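Long-range contacts in propionate kinase (PDB 3KHY), which probably transfers phosphate between ATP and short-chain carboxylates such as acetate or propionate, with magnesium as cofactor: residues Ile4-Cys9 and Ala17-His22; Val138-Thr143 and Gln378-Leu383; Gly227-Thr232 and Glu294-Arg299; Ile207-Asp212 and Ala305-Tyr310. All coordinates share one frame; numbering follows the deposited sequence. Where two conformers were deposited one is given.

Contact 1 (Ile4-Cys9 and Ala17-His22); sequences ILVLNC and ALINPH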
loop_
_atom_site.group_PDB
_atom_site.type_symbol
_atom_site.label_atom_id
_atom_site.label_comp_id
_atom_site.label_asym_id
_atom_site.label_seq_id
_atom_site.Cartn_x
_atom_site.Cartn_y
_atom_site.Cartn_z
ATOM N N ILE A 4 8.898 -37.850 7.716
ATOM C CA ILE A 4 7.756 -37.224 7.059
ATOM C C ILE A 4 8.171 -36.835 5.645
ATOM O O ILE A 4 9.261 -36.277 5.435
ATOM C CB ILE A 4 7.337 -35.942 7.788
ATOM C CG1 ILE A 4 6.997 -36.230 9.251
ATOM C CG2 ILE A 4 6.162 -35.285 7.074
ATOM C CD1 ILE A 4 5.565 -36.642 9.471
ATOM N N LEU A 5 7.318 -37.138 4.676
ATOM C CA LEU A 5 7.564 -36.741 3.301
ATOM C C LEU A 5 6.879 -35.404 3.095
ATOM O O LEU A 5 5.675 -35.299 3.278
ATOM C CB LEU A 5 6.987 -37.772 2.326
ATOM C CG LEU A 5 7.158 -37.413 0.853
ATOM C CD1 LEU A 5 8.637 -37.265 0.521
ATOM C CD2 LEU A 5 6.503 -38.453 -0.039
ATOM N N VAL A 6 7.645 -34.385 2.722
ATOM C CA VAL A 6 7.103 -33.034 2.570
ATOM C C VAL A 6 7.033 -32.652 1.099
ATOM O O VAL A 6 8.027 -32.762 0.375
ATOM C CB VAL A 6 7.954 -32.003 3.339
ATOM C CG1 VAL A 6 7.414 -30.587 3.126
ATOM C CG2 VAL A 6 7.968 -32.338 4.812
ATOM N N LEU A 7 5.856 -32.228 0.643
ATOM C CA LEU A 7 5.661 -31.969 -0.779
ATOM C C LEU A 7 5.151 -30.579 -1.074
ATOM O O LEU A 7 4.334 -30.027 -0.338
ATOM C CB LEU A 7 4.658 -32.961 -1.380
ATOM C CG LEU A 7 4.970 -34.445 -1.249
ATOM C CD1 LEU A 7 3.789 -35.241 -1.796
ATOM C CD2 LEU A 7 6.278 -34.798 -1.989
ATOM N N ASN A 8 5.615 -30.023 -2.181
ATOM C CA ASN A 8 4.944 -28.887 -2.786
ATOM C C ASN A 8 4.644 -29.289 -4.227
ATOM O O ASN A 8 5.538 -29.301 -5.079
ATOM C CB ASN A 8 5.814 -27.630 -2.722
ATOM C CG ASN A 8 5.113 -26.398 -3.289
ATOM O OD1 ASN A 8 3.917 -26.430 -3.585
ATOM N ND2 ASN A 8 5.859 -25.307 -3.439
ATOM N N CYS A 9 3.395 -29.666 -4.488
ATOM C CA CYS A 9 3.013 -30.141 -5.814
ATOM C C CYS A 9 2.487 -28.997 -6.663
ATOM O O CYS A 9 1.405 -28.477 -6.405
ATOM C CB CYS A 9 1.936 -31.228 -5.721
ATOM S SG CYS A 9 2.426 -32.720 -4.839
ATOM N N ALA A 17 10.893 -33.338 0.117
ATOM C CA ALA A 17 11.918 -33.523 1.131
ATOM C C ALA A 17 11.505 -34.616 2.097
ATOM O O ALA A 17 10.322 -34.776 2.408
ATOM C CB ALA A 17 12.163 -32.221 1.885
ATOM N N LEU A 18 12.491 -35.359 2.575
ATOM C CA LEU A 18 12.271 -36.385 3.576
ATOM C C LEU A 18 12.903 -35.903 4.867
ATOM O O LEU A 18 14.120 -35.726 4.941
ATOM C CB LEU A 18 12.940 -37.675 3.129
ATOM C CG LEU A 18 12.490 -38.954 3.823
ATOM C CD1 LEU A 18 10.968 -39.059 3.813
ATOM C CD2 LEU A 18 13.128 -40.141 3.119
ATOM N N ILE A 19 12.082 -35.683 5.886
ATOM C CA ILE A 19 12.550 -35.011 7.086
ATOM C C ILE A 19 12.251 -35.830 8.340
ATOM O O ILE A 19 11.192 -36.434 8.456
ATOM C CB ILE A 19 11.920 -33.605 7.182
ATOM C CG1 ILE A 19 12.434 -32.744 6.027
ATOM C CG2 ILE A 19 12.221 -32.934 8.531
ATOM C CD1 ILE A 19 11.694 -31.455 5.867
ATOM N N ASN A 20 13.207 -35.867 9.259
ATOM C CA ASN A 20 12.983 -36.468 10.564
ATOM C C ASN A 20 12.637 -35.365 11.537
ATOM O O ASN A 20 13.499 -34.560 11.896
ATOM C CB ASN A 20 14.228 -37.229 11.031
ATOM C CG ASN A 20 14.018 -37.930 12.363
ATOM O OD1 ASN A 20 13.554 -37.325 13.329
ATOM N ND2 ASN A 20 14.359 -39.214 12.419
ATOM N N PRO A 21 11.364 -35.314 11.962
ATOM C CA PRO A 21 10.833 -34.218 12.783
ATOM C C PRO A 21 11.484 -34.149 14.160
ATOM O O PRO A 21 11.518 -33.087 14.777
ATOM C CB PRO A 21 9.350 -34.578 12.947
ATOM C CG PRO A 21 9.078 -35.658 11.960
ATOM C CD PRO A 21 10.364 -36.370 11.738
ATOM N N HIS A 22 12.010 -35.273 14.630
ATOM C CA HIS A 22 12.566 -35.344 15.973
ATOM C C HIS A 22 14.020 -34.880 16.029
ATOM O O HIS A 22 14.446 -34.269 17.010
ATOM C CB HIS A 22 12.413 -36.761 16.523
ATOM C CG HIS A 22 11.035 -37.318 16.346
ATOM N ND1 HIS A 22 10.729 -38.249 15.378
ATOM C CD2 HIS A 22 9.877 -37.050 16.994
ATOM C CE1 HIS A 22 9.443 -38.544 15.449
ATOM N NE2 HIS A 22 8.904 -37.830 16.421
#
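Ile4 and Pro21 meet almost at right angles. The CG1 methylene of Ile4 comes within 3.5 Å of Pro21 CG, a tight carbon contact. Ile4 CG1 lies anti to its carbonyl carbon (chi1 -58°), which carries it to the proline ring. Farther along the same face, Val6 and Ile19 approach at a slant. Val6 CG2 sits 4.0 Å from the CD1 methyl at the end of Ile19. Ala17 lies directly across from Val6, and its CB is 4.5 Å from Val6 CB. The two strands form a beta hairpin, the first two strands of the N-terminal sheet in this acetokinase-family fold of the actin-ATPase clan. Ile4 with Ile19 and Val6 with Ala17 are antiparallel hydrogen-bonded pairs. Val6 N gives a nearly straight bond to Ala17 O (2.7 Å, 174°), while Ala17 N returns a more bent one to Val6 O. Between them, Leu5 and Leu18 form a non-hydrogen-bonded pair on the other face. Their side chains barely meet, CD1 to CD1 at 4.4 Å; Leu18 CD1 instead lies 3.6 Å from Ile4 O. Helix 372-382 packs on Ile4, Val6 and Ile19, and helix 59-72 reaches Leu18 on the opposite face. Asn20 OD1 accepts from His22 N in an Asx turn.

Contact 2 (Val138-Thr143 and Gln378-Leu383); sequences VAVFDT and QETQNL
Thr380 OG1 faces Val138 across the contact, 3.6 Å from Val138 CB, and is hydrogen-bonded to Ile376 O in its own helix. Its position anti to the carbonyl carbon (chi1 -63°) places the hydroxyl beside the backbone N, within reach of Ile376 O one turn back in the helix. Thr380 CG2 also lies against the valine, 3.9 Å from Val138 CG2, and the two side chains lie alongside each other, pointing opposite ways. Leu383 adds a methyl from the end of the segment: its CD1 rests across both branches of Val138, 3.8 Å from CG1 and 3.8 Å from CG2. Two residues further along the strand, Val140 CG2 meets the CB of Glu379 at 3.9 Å. Beyond CB the glutamate chain bends at chi2 (-74°), and its carboxylate is held by Ser96 through OE1 and by Lys179 through OE2. The contact thus lays the C-terminal helix 372-382 over strand 137-141 of the N-terminal sheet. The strand runs on into Asp142, the predicted proton donor/acceptor, which forms a salt bridge with Arg85, a predicted substrate-binding residue. No hydrogen bond joins the two segments. Strand and helix therefore meet through carbon surfaces and the side of one threonine hydroxyl, whose bond goes to Ile376 O, while the glutamate charge is met by residues outside both segments.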
loop_
_atom_site.group_PDB
_atom_site.type_symbol
_atom_site.label_atom_id
_atom_site.label_comp_id
_atom_site.label_asym_id
_atom_site.label_seq_id
_atom_site.Cartn_x
_atom_site.Cartn_y
_atom_site.Cartn_z
ATOM N N VAL A 138 -1.441 -34.369 5.716
ATOM C CA VAL A 138 -1.720 -33.089 6.360
ATOM C C VAL A 138 -1.484 -31.940 5.378
ATOM O O VAL A 138 -0.539 -31.978 4.587
ATOM C CB VAL A 138 -0.831 -32.895 7.610
ATOM C CG1 VAL A 138 -0.831 -31.433 8.068
ATOM C CG2 VAL A 138 -1.290 -33.814 8.738
ATOM N N ALA A 139 -2.362 -30.935 5.421
ATOM C CA ALA A 139 -2.205 -29.723 4.618
ATOM C C ALA A 139 -1.735 -28.562 5.505
ATOM O O ALA A 139 -2.298 -28.325 6.578
ATOM C CB ALA A 139 -3.509 -29.370 3.942
ATOM N N VAL A 140 -0.695 -27.861 5.057
ATOM C CA VAL A 140 -0.135 -26.728 5.786
ATOM C C VAL A 140 -0.204 -25.500 4.876
ATOM O O VAL A 140 0.418 -25.481 3.808
ATOM C CB VAL A 140 1.330 -27.000 6.170
ATOM C CG1 VAL A 140 1.909 -25.825 6.956
ATOM C CG2 VAL A 140 1.449 -28.309 6.973
ATOM N N PHE A 141 -0.945 -24.483 5.306
ATOM C CA PHE A 141 -1.314 -23.357 4.445
ATOM C C PHE A 141 -0.421 -22.132 4.644
ATOM O O PHE A 141 -0.179 -21.724 5.779
ATOM C CB PHE A 141 -2.773 -22.965 4.710
ATOM C CG PHE A 141 -3.726 -24.124 4.661
ATOM C CD1 PHE A 141 -4.344 -24.477 3.472
ATOM C CD2 PHE A 141 -3.978 -24.878 5.798
ATOM C CE1 PHE A 141 -5.216 -25.567 3.419
ATOM C CE2 PHE A 141 -4.844 -25.964 5.756
ATOM C CZ PHE A 141 -5.465 -26.307 4.562
ATOM N N ASP A 142 0.043 -21.540 3.540
ATOM C CA ASP A 142 0.888 -20.340 3.590
ATOM C C ASP A 142 0.131 -19.157 4.181
ATOM O O ASP A 142 0.734 -18.149 4.549
ATOM C CB ASP A 142 1.362 -19.938 2.188
ATOM C CG ASP A 142 2.304 -20.956 1.560
ATOM O OD1 ASP A 142 2.850 -21.818 2.281
ATOM O OD2 ASP A 142 2.497 -20.887 0.329
ATOM N N THR A 143 -1.191 -19.270 4.242
ATOM C CA THR A 143 -2.035 -18.175 4.721
ATOM C C THR A 143 -2.472 -18.342 6.181
ATOM O O THR A 143 -2.910 -17.381 6.808
ATOM C CB THR A 143 -3.297 -18.029 3.853
ATOM O OG1 THR A 143 -3.902 -19.318 3.691
ATOM C CG2 THR A 143 -2.953 -17.452 2.469
ATOM N N GLN A 378 6.975 -30.604 11.051
ATOM C CA GLN A 378 6.578 -30.470 12.454
ATOM C C GLN A 378 5.069 -30.320 12.619
ATOM O O GLN A 378 4.476 -30.893 13.538
ATOM C CB GLN A 378 7.297 -29.294 13.114
ATOM C CG GLN A 378 8.794 -29.492 13.274
ATOM C CD GLN A 378 9.494 -28.228 13.721
ATOM O OE1 GLN A 378 8.937 -27.132 13.632
ATOM N NE2 GLN A 378 10.725 -28.368 14.193
ATOM N N GLU A 379 4.451 -29.529 11.743
ATOM C CA GLU A 379 2.999 -29.365 11.755
ATOM C C GLU A 379 2.300 -30.692 11.498
ATOM O O GLU A 379 1.254 -30.993 12.079
ATOM C CB GLU A 379 2.582 -28.363 10.678
ATOM C CG GLU A 379 2.937 -26.942 11.022
ATOM C CD GLU A 379 2.012 -26.401 12.077
ATOM O OE1 GLU A 379 0.797 -26.325 11.796
ATOM O OE2 GLU A 379 2.490 -26.078 13.183
ATOM N N THR A 380 2.883 -31.477 10.603
ATOM C CA THR A 380 2.311 -32.765 10.222
ATOM C C THR A 380 2.427 -33.769 11.372
ATOM O O THR A 380 1.443 -34.390 11.764
ATOM C CB THR A 380 2.996 -33.311 8.953
ATOM O OG1 THR A 380 2.756 -32.408 7.863
ATOM C CG2 THR A 380 2.458 -34.705 8.594
ATOM N N GLN A 381 3.630 -33.900 11.916
ATOM C CA GLN A 381 3.881 -34.756 13.073
ATOM C C GLN A 381 2.900 -34.458 14.214
ATOM O O GLN A 381 2.400 -35.367 14.881
ATOM C CB GLN A 381 5.317 -34.555 13.559
ATOM C CG GLN A 381 5.652 -35.266 14.863
ATOM C CD GLN A 381 5.745 -36.764 14.701
ATOM O OE1 GLN A 381 5.957 -37.268 13.596
ATOM N NE2 GLN A 381 5.593 -37.491 15.803
ATOM N N ASN A 382 2.625 -33.177 14.430
ATOM C CA ASN A 382 1.748 -32.749 15.508
ATOM C C ASN A 382 0.339 -33.328 15.399
ATOM O O ASN A 382 -0.350 -33.477 16.406
ATOM C CB ASN A 382 1.681 -31.223 15.561
ATOM C CG ASN A 382 0.865 -30.719 16.736
ATOM O OD1 ASN A 382 -0.085 -29.954 16.565
ATOM N ND2 ASN A 382 1.228 -31.152 17.938
ATOM N N LEU A 383 -0.077 -33.668 14.184
ATOM C CA LEU A 383 -1.439 -34.139 13.947
ATOM C C LEU A 383 -1.596 -35.655 13.808
ATOM O O LEU A 383 -2.710 -36.136 13.610
ATOM C CB LEU A 383 -2.024 -33.481 12.699
ATOM C CG LEU A 383 -2.277 -31.979 12.742
ATOM C CD1 LEU A 383 -2.650 -31.483 11.356
ATOM C CD2 LEU A 383 -3.368 -31.670 13.748
#

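Contact 3 (Gly227-Thr232 and Glu294-Arg299); sequences GLVMGT and EIFSHR
Arg299 reaches from helix 287-307 to the loop at Gly227-Val229. Its CB points toward the loop, and with CG anti to the backbone N (chi1 -173°) the chain extends that way. CG passes 4.1 Å from Leu228 CD2, the side chains running in opposite senses. CD lies 3.8 Å from Leu228 CA and close to Gly227 O. There the chain bends at chi3 (-51°), bringing the guanidinium group over Val229. The valine CG2 methyl sits over the centre of one guanidinium face, 3.5 Å from Arg299 CZ and 3.8 Å from both NE and NH2. At the edge, NH1 donates to Gly227 O at 3.0 Å, a bent bond whose acceptor is tilted from the guanidinium plane. NH1 also bonds to Ser234 O, so this one nitrogen ties two points of the loop to the helix. Val229 is the loop residue that wedges against the helix, between Phe296, Ile295 and the Arg299 guanidinium. Its CG1 methyl lies 3.9 Å from Phe296 CD2, and its CG2 also meets Ile295 CG2 at 4.0 Å. A water completes the join, accepting from Val229 N and donating to Phe296 O. Phe296 and Leu228 in turn adjoin Met275 and Leu201, both predicted to bind ATP, and Val229 also packs on Ala157 of the second subunit. The contact thus joins a loop near the predicted nucleotide site to a helix at the dimer interface. The guanidinium uses both its characters here: its face takes a methyl, and NH1 serves two backbone carbonyls, which probably offset part of its charge through their dipoles.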
loop_
_atom_site.group_PDB
_atom_site.type_symbol
_atom_site.label_atom_id
_atom_site.label_comp_id
_atom_site.label_asym_id
_atom_site.label_seq_id
_atom_site.Cartn_x
_atom_site.Cartn_y
_atom_site.Cartn_z
ATOM N N GLY A 227 2.765 -5.671 -1.579
ATOM C CA GLY A 227 3.685 -5.329 -0.510
ATOM C C GLY A 227 5.082 -4.919 -0.945
ATOM O O GLY A 227 5.264 -3.921 -1.664
ATOM N N LEU A 228 6.066 -5.688 -0.494
ATOM C CA LEU A 228 7.484 -5.405 -0.753
ATOM C C LEU A 228 7.875 -5.562 -2.223
ATOM O O LEU A 228 7.225 -6.308 -2.973
ATOM C CB LEU A 228 8.367 -6.330 0.108
ATOM C CG LEU A 228 8.248 -6.169 1.624
ATOM C CD1 LEU A 228 9.263 -7.085 2.365
ATOM C CD2 LEU A 228 8.444 -4.698 2.025
ATOM N N VAL A 229 8.944 -4.865 -2.629
ATOM C CA VAL A 229 9.564 -5.101 -3.937
ATOM C C VAL A 229 10.129 -6.526 -3.965
ATOM O O VAL A 229 10.698 -6.990 -2.978
ATOM C CB VAL A 229 10.705 -4.084 -4.218
ATOM C CG1 VAL A 229 11.420 -4.399 -5.542
ATOM C CG2 VAL A 229 10.151 -2.659 -4.221
HETATM N N MSE A 230 9.954 -7.230 -5.080
HETATM C CA MSE A 230 10.457 -8.600 -5.194
HETATM C C MSE A 230 11.253 -8.802 -6.494
HETATM O O MSE A 230 11.498 -7.851 -7.226
HETATM C CB MSE A 230 9.303 -9.603 -5.085
HETATM C CG MSE A 230 8.227 -9.171 -4.095
HETATM SE SE MSE A 230 6.848 -10.548 -3.752
HETATM C CE MSE A 230 5.525 -9.390 -2.883
ATOM N N GLY A 231 11.657 -10.037 -6.778
ATOM C CA GLY A 231 12.450 -10.309 -7.971
ATOM C C GLY A 231 11.760 -9.880 -9.255
ATOM O O GLY A 231 12.339 -9.177 -10.081
ATOM N N THR A 232 10.512 -10.303 -9.428
ATOM C CA THR A 232 9.753 -9.925 -10.617
ATOM C C THR A 232 8.361 -9.341 -10.322
ATOM O O THR A 232 7.629 -9.007 -11.257
ATOM C CB THR A 232 9.601 -11.115 -11.593
ATOM O OG1 THR A 232 8.681 -12.075 -11.056
ATOM C CG2 THR A 232 10.960 -11.786 -11.834
ATOM N N GLU A 294 18.020 0.728 -3.845
ATOM C CA GLU A 294 17.459 1.813 -3.041
ATOM C C GLU A 294 15.942 1.651 -2.927
ATOM O O GLU A 294 15.388 1.724 -1.836
ATOM C CB GLU A 294 17.788 3.191 -3.631
ATOM C CG GLU A 294 19.282 3.539 -3.610
ATOM C CD GLU A 294 19.854 3.466 -2.208
ATOM O OE1 GLU A 294 19.440 4.286 -1.353
ATOM O OE2 GLU A 294 20.696 2.577 -1.957
ATOM N N ILE A 295 15.264 1.435 -4.052
ATOM C CA ILE A 295 13.800 1.278 -4.003
ATOM C C ILE A 295 13.425 0.076 -3.123
ATOM O O ILE A 295 12.568 0.170 -2.252
ATOM C CB ILE A 295 13.207 1.150 -5.415
ATOM C CG1 ILE A 295 13.460 2.440 -6.201
ATOM C CG2 ILE A 295 11.709 0.881 -5.349
ATOM C CD1 ILE A 295 13.059 2.345 -7.668
ATOM N N PHE A 296 14.077 -1.054 -3.352
ATOM C CA PHE A 296 13.825 -2.273 -2.575
ATOM C C PHE A 296 14.059 -2.030 -1.082
ATOM O O PHE A 296 13.194 -2.312 -0.249
ATOM C CB PHE A 296 14.752 -3.362 -3.122
ATOM C CG PHE A 296 14.701 -4.688 -2.400
ATOM C CD1 PHE A 296 15.399 -4.880 -1.217
ATOM C CD2 PHE A 296 14.058 -5.779 -2.979
ATOM C CE1 PHE A 296 15.398 -6.105 -0.577
ATOM C CE2 PHE A 296 14.057 -7.018 -2.349
ATOM C CZ PHE A 296 14.731 -7.184 -1.147
ATOM N N SER A 297 15.228 -1.498 -0.739
ATOM C CA SER A 297 15.596 -1.354 0.668
ATOM C C SER A 297 14.712 -0.351 1.392
ATOM O O SER A 297 14.344 -0.562 2.538
ATOM C CB SER A 297 17.063 -0.933 0.806
ATOM O OG SER A 297 17.931 -1.883 0.201
ATOM N N HIS A 298 14.402 0.757 0.725
ATOM C CA HIS A 298 13.565 1.794 1.338
ATOM C C HIS A 298 12.165 1.280 1.630
ATOM O O HIS A 298 11.567 1.597 2.662
ATOM C CB HIS A 298 13.480 3.008 0.430
ATOM C CG HIS A 298 12.695 4.132 1.021
ATOM N ND1 HIS A 298 13.171 4.899 2.064
ATOM C CD2 HIS A 298 11.466 4.611 0.728
ATOM C CE1 HIS A 298 12.265 5.806 2.386
ATOM N NE2 HIS A 298 11.225 5.656 1.587
ATOM N N ARG A 299 11.625 0.468 0.725
ATOM C CA ARG A 299 10.293 -0.065 0.973
ATOM C C ARG A 299 10.295 -0.993 2.193
ATOM O O ARG A 299 9.393 -0.910 3.040
ATOM C CB ARG A 299 9.702 -0.774 -0.249
ATOM C CG ARG A 299 8.245 -1.168 0.023
ATOM C CD ARG A 299 7.485 -1.621 -1.196
ATOM N NE ARG A 299 7.559 -0.697 -2.333
ATOM C CZ ARG A 299 7.153 -1.043 -3.548
ATOM N NH1 ARG A 299 6.647 -2.262 -3.732
ATOM N NH2 ARG A 299 7.255 -0.196 -4.569
HETATM O O HOH W 1 10.985 -4.064 -0.791
#

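Contact 4 (Ile207-Asp212 and Ala305-Tyr310); sequences ITAVVD and ASYMIY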
loop_
_atom_site.group_PDB
_atom_site.type_symbol
_atom_site.label_atom_id
_atom_site.label_comp_id
_atom_site.label_asym_id
_atom_site.label_seq_id
_atom_site.Cartn_x
_atom_site.Cartn_y
_atom_site.Cartn_z
ATOM N N ILE A 207 6.893 -9.045 4.850
ATOM C CA ILE A 207 7.297 -8.668 6.195
ATOM C C ILE A 207 6.088 -8.764 7.132
ATOM O O ILE A 207 4.958 -8.471 6.746
ATOM C CB ILE A 207 7.939 -7.268 6.188
ATOM C CG1 ILE A 207 8.398 -6.872 7.593
ATOM C CG2 ILE A 207 6.975 -6.206 5.600
ATOM C CD1 ILE A 207 9.273 -5.637 7.556
ATOM N N THR A 208 6.316 -9.228 8.350
ATOM C CA THR A 208 5.209 -9.517 9.248
ATOM C C THR A 208 5.475 -8.962 10.630
ATOM O O THR A 208 6.599 -9.043 11.127
ATOM C CB THR A 208 4.980 -11.027 9.345
ATOM O OG1 THR A 208 4.590 -11.520 8.053
ATOM C CG2 THR A 208 3.895 -11.361 10.375
ATOM N N ALA A 209 4.437 -8.387 11.239
ATOM C CA ALA A 209 4.510 -7.960 12.629
ATOM C C ALA A 209 3.940 -9.070 13.507
ATOM O O ALA A 209 2.758 -9.406 13.414
ATOM C CB ALA A 209 3.717 -6.651 12.839
ATOM N N VAL A 210 4.788 -9.620 14.363
ATOM C CA VAL A 210 4.418 -10.727 15.243
ATOM C C VAL A 210 4.395 -10.253 16.698
ATOM O O VAL A 210 5.413 -9.820 17.241
ATOM C CB VAL A 210 5.390 -11.896 15.083
ATOM C CG1 VAL A 210 5.087 -13.005 16.103
ATOM C CG2 VAL A 210 5.327 -12.442 13.646
ATOM N N VAL A 211 3.222 -10.313 17.318
ATOM C CA VAL A 211 3.060 -9.865 18.699
ATOM C C VAL A 211 2.686 -11.064 19.562
ATOM O O VAL A 211 1.752 -11.799 19.246
ATOM C CB VAL A 211 1.981 -8.768 18.808
ATOM C CG1 VAL A 211 1.772 -8.361 20.257
ATOM C CG2 VAL A 211 2.389 -7.548 17.965
ATOM N N ASP A 212 3.448 -11.274 20.624
ATOM C CA ASP A 212 3.290 -12.459 21.472
ATOM C C ASP A 212 3.115 -13.738 20.642
ATOM O O ASP A 212 2.266 -14.578 20.949
ATOM C CB ASP A 212 2.114 -12.300 22.446
ATOM C CG ASP A 212 2.224 -13.239 23.651
ATOM O OD1 ASP A 212 3.364 -13.578 24.037
ATOM O OD2 ASP A 212 1.183 -13.631 24.219
ATOM N N ALA A 305 9.247 0.490 9.799
ATOM C CA ALA A 305 8.828 1.687 10.536
ATOM C C ALA A 305 7.333 1.680 10.844
ATOM O O ALA A 305 6.909 2.020 11.968
ATOM C CB ALA A 305 9.204 2.954 9.766
ATOM N N SER A 306 6.525 1.284 9.860
ATOM C CA SER A 306 5.072 1.303 10.032
ATOM C C SER A 306 4.633 0.284 11.073
ATOM O O SER A 306 3.648 0.495 11.780
ATOM C CB SER A 306 4.337 1.046 8.707
ATOM O OG SER A 306 4.135 -0.337 8.478
ATOM N N TYR A 307 5.359 -0.823 11.162
ATOM C CA TYR A 307 5.038 -1.866 12.146
ATOM C C TYR A 307 5.478 -1.553 13.579
ATOM O O TYR A 307 5.080 -2.247 14.523
ATOM C CB TYR A 307 5.616 -3.218 11.706
ATOM C CG TYR A 307 4.915 -3.823 10.495
ATOM C CD1 TYR A 307 3.839 -3.181 9.882
ATOM C CD2 TYR A 307 5.350 -5.030 9.958
ATOM C CE1 TYR A 307 3.201 -3.749 8.753
ATOM C CE2 TYR A 307 4.736 -5.595 8.849
ATOM C CZ TYR A 307 3.669 -4.957 8.252
ATOM O OH TYR A 307 3.080 -5.552 7.150
HETATM N N MSE A 308 6.302 -0.528 13.753
HETATM C CA MSE A 308 6.694 -0.131 15.104
HETATM C C MSE A 308 5.474 0.210 15.979
HETATM O O MSE A 308 5.538 0.092 17.200
HETATM C CB MSE A 308 7.669 1.051 15.067
HETATM C CG MSE A 308 8.975 0.746 14.347
HETATM SE SE MSE A 308 9.950 -0.752 15.195
HETATM C CE MSE A 308 10.696 0.239 16.720
ATOM N N ILE A 309 4.358 0.607 15.367
ATOM C CA ILE A 309 3.158 0.926 16.156
ATOM C C ILE A 309 2.680 -0.216 17.043
ATOM O O ILE A 309 2.028 0.033 18.063
ATOM C CB ILE A 309 1.942 1.337 15.297
ATOM C CG1 ILE A 309 1.525 0.186 14.373
ATOM C CG2 ILE A 309 2.207 2.611 14.533
ATOM C CD1 ILE A 309 0.155 0.409 13.729
ATOM N N TYR A 310 2.975 -1.458 16.659
ATOM C CA TYR A 310 2.439 -2.615 17.395
ATOM C C TYR A 310 3.207 -2.994 18.656
ATOM O O TYR A 310 2.802 -3.914 19.374
ATOM C CB TYR A 310 2.352 -3.854 16.503
ATOM C CG TYR A 310 1.500 -3.649 15.275
ATOM C CD1 TYR A 310 0.126 -3.427 15.387
ATOM C CD2 TYR A 310 2.070 -3.671 13.997
ATOM C CE1 TYR A 310 -0.659 -3.226 14.263
ATOM C CE2 TYR A 310 1.291 -3.468 12.867
ATOM C CZ TYR A 310 -0.076 -3.246 13.008
ATOM O OH TYR A 310 -0.863 -3.049 11.892
#
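Tyr307 sets the edge of its ring against the strand between Ile207 and Ala209, where the end of helix 287-307 packs on the C-terminal mixed sheet of this acetokinase-family fold. Alternate residues of the strand, Ile207, Ala209 and Val211, point toward the helix. Ala209 supplies the hollow: with only a methyl there, two tyrosines can approach the same spot. Its CB touches Tyr310 CD2 at 3.6 Å and Tyr307 CD2 at 3.7 Å. The larger neighbours form the bumps on either side along the strand. Ile207 CG2 stands 4.0 Å from Tyr307 CE2, and these two side chains run side by side in opposing senses. At the other end, Val211 CG2 lies 4.0 Å from Tyr310 CB, the side chains crossing at about a right angle. The two rings also fit each other, since Tyr307 CD1 lies at the edge of the Tyr310 ring, in its plane. Ile309 CG1 covers one face of the Tyr310 ring, 3.7 Å above its centre. Tyr310 CG is turned anti to the carbonyl carbon (chi1 -58°), setting the ring beside Ala209, and its hydroxyl bonds to Asp217 on the adjoining strand 214-218. The second subunit also packs here, its Lys302 on Tyr310, and its Asn340 bonds to Ile309 O. Tyr307 presents its edge to the strand backbone, with Ile207 C and Thr208 N in the ring plane and the hydroxyl OH 3.5 Å from Ile207 O, at best a weak bond.

How the contacts relate
Contacts 1 and 2 belong to the N-terminal sheet, with centres about 11 Å apart, and touch: helix 372-382, which supplies half of contact 2, also packs on contact 1, Ile4 CD1 lying 3.8 Å from Thr380 CG2. Contacts 3 and 4 share helix 287-307, have centres about 18 Å apart, and meet where Leu228 CD1 lies 4.0 Å from Ile207 N. Both touch the second subunit. Contacts 1 and 3 have centres about 31 Å apart. Predicted active-site and ligand-binding residues are spread over both pairs: Asn8 (magnesium) in contact 1, Asp142 in contact 2, ATP-binding residues beside contact 3. The Thr208 side chain of contact 4 is about 6 Å from that of His174, a predicted transition-state stabilizer.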